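Local coordinates for protein tartronate semialdehyde reductase (PDB 1VPD) that probably catalyses the NAD(P)H-dependent reduction of tartronate semialdehyde to D-glycerate, the last step of galactarate breakdown, at residues L69-G81 and S99-L113. Sequence-based numbering, arbitrary orientation. Where two conformers were deposited one is given.
Sequences LPNSPHVKEVALG and SSIAPLASREISDAL
At the C-terminal ends of neighbouring parallel strands 64-67 and 94-97 in the Rossmann-type NAD-binding domain, the loops meet where Leu69 N donates to Ser99 OG (2.8 Å, 155°). With OG beside its own backbone N (chi1 -48°), the small buried serine reaches the Leu69 amide, and its hydroxyl also bonds Asp97. A water links Leu69 O to Ser100 N. Ser100, a predicted NAD-binding residue, lies beside the predicted active-site Lys175, so this junction borders the probable catalytic cleft.

From these loops helices 72-80 and 103-113 run 8° from parallel, as expected of successive crossovers on one face of the sheet. Asn71 caps the first: its OD1 accepts from His74 N almost straight along the C=O axis and from ND1 of the same residue, lying close to the ring plane. Small residues suit the close approach near the helix starts, where Ser72 CB packs 3.6 Å from Ala105 CB. Ile109 then packs between the helices, its CD1 reaching Val75 CG1 (3.8 Å) and Lys76 CG (3.7 Å), while Met120 touches it from strand 119-126. Extended beyond CG, Lys76 combines an apolar stem over Ile109 with an ammonium that salt-bridges Glu108 OE1 (3.0 Å), on the syn side but well out of the carboxylate plane. Farther along, Leu80 sets both methyls against Ala112 CB, CD2 also touching Leu113 CD2 (3.9 Å).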
ATOM      1  N   LEU A  69      -5.359  -3.845  -4.649  1.00 15.48           N
ATOM      2  CA  LEU A  69      -6.656  -3.203  -4.519  1.00 15.46           C
ATOM      3  C   LEU A  69      -6.742  -2.426  -3.187  1.00 16.00           C
ATOM      4  O   LEU A  69      -5.900  -2.621  -2.310  1.00 15.52           O
ATOM      5  CB  LEU A  69      -7.748  -4.260  -4.614  1.00 15.71           C
ATOM      6  CG  LEU A  69      -7.764  -5.029  -5.947  1.00 16.18           C
ATOM      7  CD1 LEU A  69      -8.616  -6.295  -5.852  1.00 15.80           C
ATOM      8  CD2 LEU A  69      -8.258  -4.106  -7.055  1.00 18.62           C
ATOM      9  N   PRO A  70      -7.718  -1.527  -3.067  1.00 16.62           N
ATOM     10  CA  PRO A  70      -7.737  -0.598  -1.929  1.00 17.17           C
ATOM     11  C   PRO A  70      -8.058  -1.171  -0.552  1.00 16.96           C
ATOM     12  O   PRO A  70      -7.567  -0.606   0.433  1.00 17.49           O
ATOM     13  CB  PRO A  70      -8.819   0.425  -2.308  1.00 17.79           C
ATOM     14  CG  PRO A  70      -9.281   0.120  -3.655  1.00 19.27           C
ATOM     15  CD  PRO A  70      -8.781  -1.218  -4.039  1.00 17.65           C
ATOM     16  N   ASN A  71      -8.899  -2.201  -0.462  1.00 16.59           N
ATOM     17  CA  ASN A  71      -9.433  -2.644   0.824  1.00 16.94           C
ATOM     18  C   ASN A  71     -10.074  -4.024   0.716  1.00 16.29           C
ATOM     19  O   ASN A  71     -10.197  -4.581  -0.395  1.00 16.15           O
ATOM     20  CB  ASN A  71     -10.437  -1.610   1.377  1.00 17.65           C
ATOM     21  CG  ASN A  71     -11.546  -1.319   0.409  1.00 19.82           C
ATOM     22  OD1 ASN A  71     -12.006  -2.221  -0.294  1.00 21.15           O
ATOM     23  ND2 ASN A  71     -11.947  -0.049   0.306  1.00 23.32           N
ATOM     24  N   SER A  72     -10.476  -4.579   1.849  1.00 15.88           N
ATOM     25  CA  SER A  72     -11.025  -5.928   1.852  1.00 16.08           C
ATOM     26  C   SER A  72     -12.272  -6.107   0.974  1.00 16.74           C
ATOM     27  O   SER A  72     -12.347  -7.100   0.262  1.00 16.37           O
ATOM     28  CB  SER A  72     -11.311  -6.385   3.286  0.54 16.51           C
ATOM     29  OG  SER A  72     -12.154  -7.519   3.303  0.54 17.81           O
ATOM     30  N   PRO A  73     -13.270  -5.215   1.017  1.00 17.33           N
ATOM     31  CA  PRO A  73     -14.431  -5.402   0.133  1.00 17.87           C
ATOM     32  C   PRO A  73     -14.048  -5.548  -1.335  1.00 17.51           C
ATOM     33  O   PRO A  73     -14.639  -6.377  -2.049  1.00 17.60           O
ATOM     34  CB  PRO A  73     -15.258  -4.124   0.335  1.00 18.45           C
ATOM     35  CG  PRO A  73     -14.920  -3.689   1.720  1.00 19.08           C
ATOM     36  CD  PRO A  73     -13.470  -4.076   1.941  1.00 18.34           C
ATOM     37  N   HIS A  74     -13.073  -4.770  -1.792  1.00 17.48           N
ATOM     38  CA  HIS A  74     -12.642  -4.863  -3.187  1.00 18.24           C
ATOM     39  C   HIS A  74     -11.961  -6.211  -3.456  1.00 17.44           C
ATOM     40  O   HIS A  74     -12.234  -6.842  -4.478  1.00 17.39           O
ATOM     41  CB  HIS A  74     -11.665  -3.755  -3.565  1.00 19.16           C
ATOM     42  CG  HIS A  74     -12.304  -2.438  -3.872  1.00 23.47           C
ATOM     43  ND1 HIS A  74     -12.705  -1.556  -2.890  1.00 27.07           N
ATOM     44  CD2 HIS A  74     -12.568  -1.829  -5.054  1.00 26.90           C
ATOM     45  CE1 HIS A  74     -13.201  -0.464  -3.454  1.00 27.65           C
ATOM     46  NE2 HIS A  74     -13.131  -0.603  -4.763  1.00 27.70           N
ATOM     47  N   VAL A  75     -11.071  -6.649  -2.564  1.00 16.55           N
ATOM     48  CA  VAL A  75     -10.391  -7.929  -2.760  1.00 16.33           C
ATOM     49  C   VAL A  75     -11.410  -9.074  -2.729  1.00 16.98           C
ATOM     50  O   VAL A  75     -11.339  -9.994  -3.534  1.00 16.92           O
ATOM     51  CB  VAL A  75      -9.281  -8.186  -1.701  1.00 16.43           C
ATOM     52  CG1 VAL A  75      -8.598  -9.557  -1.912  1.00 15.32           C
ATOM     53  CG2 VAL A  75      -8.242  -7.097  -1.767  1.00 15.93           C
ATOM     54  N   LYS A  76     -12.341  -9.027  -1.792  1.00 17.33           N
ATOM     55  CA  LYS A  76     -13.374 -10.063  -1.689  1.00 18.46           C
ATOM     56  C   LYS A  76     -14.203 -10.152  -2.965  1.00 19.21           C
ATOM     57  O   LYS A  76     -14.503 -11.258  -3.443  1.00 18.73           O
ATOM     58  CB  LYS A  76     -14.269  -9.818  -0.481  1.00 19.44           C
ATOM     59  CG  LYS A  76     -13.626 -10.179   0.839  1.00 21.72           C
ATOM     60  CD  LYS A  76     -14.594 -10.057   2.000  1.00 25.53           C
ATOM     61  CE  LYS A  76     -13.899 -10.451   3.313  1.00 27.96           C
ATOM     62  NZ  LYS A  76     -14.769 -10.156   4.488  1.00 30.44           N
ATOM     63  N   GLU A  77     -14.567  -9.013  -3.539  1.00 19.98           N
ATOM     64  CA  GLU A  77     -15.347  -9.013  -4.792  1.00 20.91           C
ATOM     65  C   GLU A  77     -14.536  -9.626  -5.951  1.00 19.82           C
ATOM     66  O   GLU A  77     -15.041 -10.471  -6.690  1.00 19.33           O
ATOM     67  CB  GLU A  77     -15.847  -7.613  -5.162  0.53 21.73           C
ATOM     68  CG  GLU A  77     -16.774  -7.579  -6.381  0.53 23.83           C
ATOM     69  CD  GLU A  77     -18.034  -8.424  -6.226  0.53 26.89           C
ATOM     70  OE1 GLU A  77     -18.484  -8.679  -5.096  0.53 28.17           O
ATOM     71  OE2 GLU A  77     -18.595  -8.841  -7.254  0.53 30.85           O
ATOM     72  N   VAL A  78     -13.278  -9.230  -6.092  1.00 17.98           N
ATOM     73  CA  VAL A  78     -12.429  -9.733  -7.158  1.00 17.92           C
ATOM     74  C   VAL A  78     -12.090 -11.229  -6.974  1.00 17.28           C
ATOM     75  O   VAL A  78     -12.071 -12.001  -7.948  1.00 17.25           O
ATOM     76  CB  VAL A  78     -11.143  -8.881  -7.288  1.00 17.69           C
ATOM     77  CG1 VAL A  78     -10.066  -9.599  -8.088  1.00 18.06           C
ATOM     78  CG2 VAL A  78     -11.465  -7.528  -7.923  1.00 18.65           C
ATOM     79  N   ALA A  79     -11.826 -11.630  -5.740  1.00 16.74           N
ATOM     80  CA  ALA A  79     -11.370 -12.985  -5.465  1.00 16.91           C
ATOM     81  C   ALA A  79     -12.520 -13.978  -5.400  1.00 17.40           C
ATOM     82  O   ALA A  79     -12.375 -15.115  -5.870  1.00 17.84           O
ATOM     83  CB  ALA A  79     -10.548 -13.032  -4.166  1.00 17.06           C
ATOM     84  N   LEU A  80     -13.645 -13.565  -4.817  1.00 17.64           N
ATOM     85  CA  LEU A  80     -14.724 -14.485  -4.442  1.00 18.91           C
ATOM     86  C   LEU A  80     -16.062 -14.225  -5.109  1.00 19.95           C
ATOM     87  O   LEU A  80     -16.959 -15.066  -5.049  1.00 21.11           O
ATOM     88  CB  LEU A  80     -14.934 -14.448  -2.920  1.00 18.91           C
ATOM     89  CG  LEU A  80     -13.701 -14.651  -2.050  1.00 18.58           C
ATOM     90  CD1 LEU A  80     -14.119 -14.630  -0.598  1.00 18.96           C
ATOM     91  CD2 LEU A  80     -13.012 -15.956  -2.394  1.00 19.36           C
ATOM     92  N   GLY A  81     -16.197 -13.081  -5.754  1.00 21.49           N
ATOM     93  CA  GLY A  81     -17.488 -12.604  -6.217  1.00 22.63           C
ATOM     94  C   GLY A  81     -17.835 -13.166  -7.579  1.00 23.90           C
ATOM     95  O   GLY A  81     -17.140 -14.023  -8.108  1.00 23.02           O
ATOM     96  N   SER A  99      -2.555  -6.103  -1.641  1.00 12.99           N
ATOM     97  CA  SER A  99      -3.375  -5.054  -1.034  1.00 12.91           C
ATOM     98  C   SER A  99      -3.099  -4.957   0.458  1.00 12.72           C
ATOM     99  O   SER A  99      -2.746  -5.940   1.118  1.00 13.45           O
ATOM    100  CB  SER A  99      -4.860  -5.375  -1.221  1.00 13.00           C
ATOM    101  OG  SER A  99      -5.167  -5.748  -2.562  1.00 12.74           O
ATOM    102  N   SER A 100      -3.311  -3.771   1.006  1.00 12.52           N
ATOM    103  CA  SER A 100      -3.320  -3.584   2.443  1.00 12.35           C
ATOM    104  C   SER A 100      -4.738  -3.781   2.953  1.00 12.24           C
ATOM    105  O   SER A 100      -5.618  -2.940   2.688  1.00 12.49           O
ATOM    106  CB  SER A 100      -2.848  -2.179   2.783  1.00 12.32           C
ATOM    107  OG  SER A 100      -1.542  -1.953   2.310  1.00 11.26           O
ATOM    108  N   ILE A 101      -4.989  -4.892   3.642  1.00 12.20           N
ATOM    109  CA  ILE A 101      -6.334  -5.183   4.161  1.00 11.76           C
ATOM    110  C   ILE A 101      -6.254  -5.731   5.574  1.00 12.48           C
ATOM    111  O   ILE A 101      -5.187  -6.141   6.014  1.00 11.72           O
ATOM    112  CB  ILE A 101      -7.146  -6.155   3.241  1.00 12.01           C
ATOM    113  CG1 ILE A 101      -6.620  -7.600   3.282  1.00 11.71           C
ATOM    114  CG2 ILE A 101      -7.185  -5.637   1.831  1.00 11.92           C
ATOM    115  CD1 ILE A 101      -7.496  -8.590   2.494  1.00 13.36           C
ATOM    116  N   ALA A 102      -7.385  -5.758   6.271  1.00 12.66           N
ATOM    117  CA  ALA A 102      -7.433  -6.280   7.642  1.00 13.17           C
ATOM    118  C   ALA A 102      -6.902  -7.707   7.676  1.00 13.25           C
ATOM    119  O   ALA A 102      -7.332  -8.523   6.855  1.00 13.17           O
ATOM    120  CB  ALA A 102      -8.858  -6.245   8.175  1.00 13.71           C
ATOM    121  N   PRO A 103      -5.990  -8.034   8.587  1.00 13.48           N
ATOM    122  CA  PRO A 103      -5.512  -9.430   8.691  1.00 14.13           C
ATOM    123  C   PRO A 103      -6.615 -10.491   8.755  1.00 14.80           C
ATOM    124  O   PRO A 103      -6.479 -11.548   8.114  1.00 15.12           O
ATOM    125  CB  PRO A 103      -4.671  -9.423   9.963  1.00 14.65           C
ATOM    126  CG  PRO A 103      -4.180  -8.039  10.086  1.00 14.21           C
ATOM    127  CD  PRO A 103      -5.221  -7.133   9.472  1.00 13.28           C
ATOM    128  N   LEU A 104      -7.696 -10.212   9.483  1.00 15.28           N
ATOM    129  CA  LEU A 104      -8.841 -11.131   9.546  1.00 16.95           C
ATOM    130  C   LEU A 104      -9.425 -11.375   8.158  1.00 16.26           C
ATOM    131  O   LEU A 104      -9.833 -12.493   7.835  1.00 16.12           O
ATOM    132  CB  LEU A 104      -9.931 -10.603  10.463  1.00 18.77           C
ATOM    133  CG  LEU A 104     -11.284 -11.358  10.419  1.00 22.90           C
ATOM    134  CD1 LEU A 104     -11.109 -12.750  10.965  1.00 26.18           C
ATOM    135  CD2 LEU A 104     -12.412 -10.621  11.163  1.00 25.87           C
ATOM    136  N   ALA A 105      -9.491 -10.328   7.339  1.00 15.70           N
ATOM    137  CA  ALA A 105      -9.993 -10.476   5.973  1.00 16.03           C
ATOM    138  C   ALA A 105      -9.075 -11.350   5.112  1.00 15.81           C
ATOM    139  O   ALA A 105      -9.570 -12.189   4.340  1.00 15.68           O
ATOM    140  CB  ALA A 105     -10.223  -9.131   5.324  1.00 17.03           C
ATOM    141  N   SER A 106      -7.757 -11.168   5.218  1.00 15.50           N
ATOM    142  CA  SER A 106      -6.822 -12.049   4.522  1.00 16.12           C
ATOM    143  C   SER A 106      -7.101 -13.502   4.882  1.00 16.36           C
ATOM    144  O   SER A 106      -7.152 -14.380   4.004  1.00 16.65           O
ATOM    145  CB  SER A 106      -5.361 -11.716   4.859  1.00 15.91           C
ATOM    146  OG  SER A 106      -5.026 -10.421   4.429  1.00 17.12           O
ATOM    147  N   ARG A 107      -7.280 -13.764   6.168  1.00 16.76           N
ATOM    148  CA  ARG A 107      -7.519 -15.142   6.640  1.00 18.06           C
ATOM    149  C   ARG A 107      -8.850 -15.703   6.135  1.00 17.79           C
ATOM    150  O   ARG A 107      -8.916 -16.869   5.703  1.00 17.76           O
ATOM    151  CB  ARG A 107      -7.482 -15.208   8.179  0.52 18.54           C
ATOM    152  CG  ARG A 107      -6.106 -14.983   8.789  0.52 21.33           C
ATOM    153  CD  ARG A 107      -6.009 -15.289  10.315  0.52 24.52           C
ATOM    154  NE  ARG A 107      -6.956 -14.494  11.104  0.52 26.84           N
ATOM    155  CZ  ARG A 107      -6.685 -13.378  11.787  0.52 28.57           C
ATOM    156  NH1 ARG A 107      -5.452 -12.866  11.827  0.52 29.17           N
ATOM    157  NH2 ARG A 107      -7.671 -12.769  12.452  0.52 28.13           N
ATOM    158  N   GLU A 108      -9.885 -14.870   6.126  1.00 17.39           N
ATOM    159  CA  GLU A 108     -11.197 -15.254   5.606  1.00 18.23           C
ATOM    160  C   GLU A 108     -11.164 -15.595   4.117  1.00 17.35           C
ATOM    161  O   GLU A 108     -11.731 -16.610   3.680  1.00 17.28           O
ATOM    162  CB  GLU A 108     -12.211 -14.131   5.813  1.00 19.49           C
ATOM    163  CG  GLU A 108     -12.663 -13.986   7.245  1.00 24.20           C
ATOM    164  CD  GLU A 108     -13.566 -12.778   7.469  1.00 28.93           C
ATOM    165  OE1 GLU A 108     -13.488 -11.747   6.735  1.00 31.60           O
ATOM    166  OE2 GLU A 108     -14.356 -12.865   8.412  1.00 33.33           O
ATOM    167  N   ILE A 109     -10.518 -14.736   3.341  1.00 16.13           N
ATOM    168  CA  ILE A 109     -10.413 -14.923   1.901  1.00 15.98           C
ATOM    169  C   ILE A 109      -9.552 -16.170   1.633  1.00 15.94           C
ATOM    170  O   ILE A 109      -9.878 -16.989   0.761  1.00 16.49           O
ATOM    171  CB  ILE A 109      -9.791 -13.677   1.236  1.00 15.70           C
ATOM    172  CG1 ILE A 109     -10.741 -12.475   1.391  1.00 16.59           C
ATOM    173  CG2 ILE A 109      -9.520 -13.959  -0.241  1.00 16.90           C
ATOM    174  CD1 ILE A 109     -10.070 -11.142   1.177  1.00 17.93           C
ATOM    175  N   SER A 110      -8.465 -16.321   2.380  1.00 15.46           N
ATOM    176  CA  SER A 110      -7.616 -17.513   2.245  1.00 16.23           C
ATOM    177  C   SER A 110      -8.406 -18.808   2.492  1.00 16.88           C
ATOM    178  O   SER A 110      -8.261 -19.799   1.750  1.00 16.89           O
ATOM    179  CB  SER A 110      -6.433 -17.427   3.204  1.00 16.42           C
ATOM    180  OG  SER A 110      -5.615 -18.590   3.120  1.00 17.95           O
ATOM    181  N   ASP A 111      -9.233 -18.815   3.526  1.00 17.38           N
ATOM    182  CA  ASP A 111     -10.019 -20.015   3.859  1.00 18.40           C
ATOM    183  C   ASP A 111     -11.021 -20.327   2.760  1.00 18.43           C
ATOM    184  O   ASP A 111     -11.215 -21.499   2.405  1.00 18.86           O
ATOM    185  CB  ASP A 111     -10.766 -19.847   5.180  1.00 18.98           C
ATOM    186  CG  ASP A 111      -9.858 -19.955   6.384  1.00 21.63           C
ATOM    187  OD1 ASP A 111      -8.712 -20.429   6.263  1.00 23.60           O
ATOM    188  OD2 ASP A 111     -10.232 -19.569   7.510  1.00 25.52           O
ATOM    189  N   ALA A 112     -11.640 -19.287   2.204  1.00 17.81           N
ATOM    190  CA  ALA A 112     -12.601 -19.477   1.121  1.00 18.26           C
ATOM    191  C   ALA A 112     -11.909 -20.040  -0.125  1.00 18.26           C
ATOM    192  O   ALA A 112     -12.453 -20.941  -0.776  1.00 18.69           O
ATOM    193  CB  ALA A 112     -13.303 -18.186   0.787  1.00 18.23           C
ATOM    194  N   LEU A 113     -10.723 -19.532  -0.443  1.00 17.80           N
ATOM    195  CA  LEU A 113      -9.976 -20.011  -1.607  1.00 18.08           C
ATOM    196  C   LEU A 113      -9.455 -21.431  -1.381  1.00 19.73           C
ATOM    197  O   LEU A 113      -9.486 -22.252  -2.303  1.00 19.81           O
ATOM    198  CB  LEU A 113      -8.813 -19.071  -1.940  1.00 17.54           C
ATOM    199  CG  LEU A 113      -9.277 -17.718  -2.504  1.00 16.61           C
ATOM    200  CD1 LEU A 113      -8.130 -16.756  -2.600  1.00 17.04           C
ATOM    201  CD2 LEU A 113      -9.958 -17.874  -3.872  1.00 16.58           C
TER
HETATM  202  O   HOH W   1      -4.065  -1.360  -0.561  1.00 19.23           O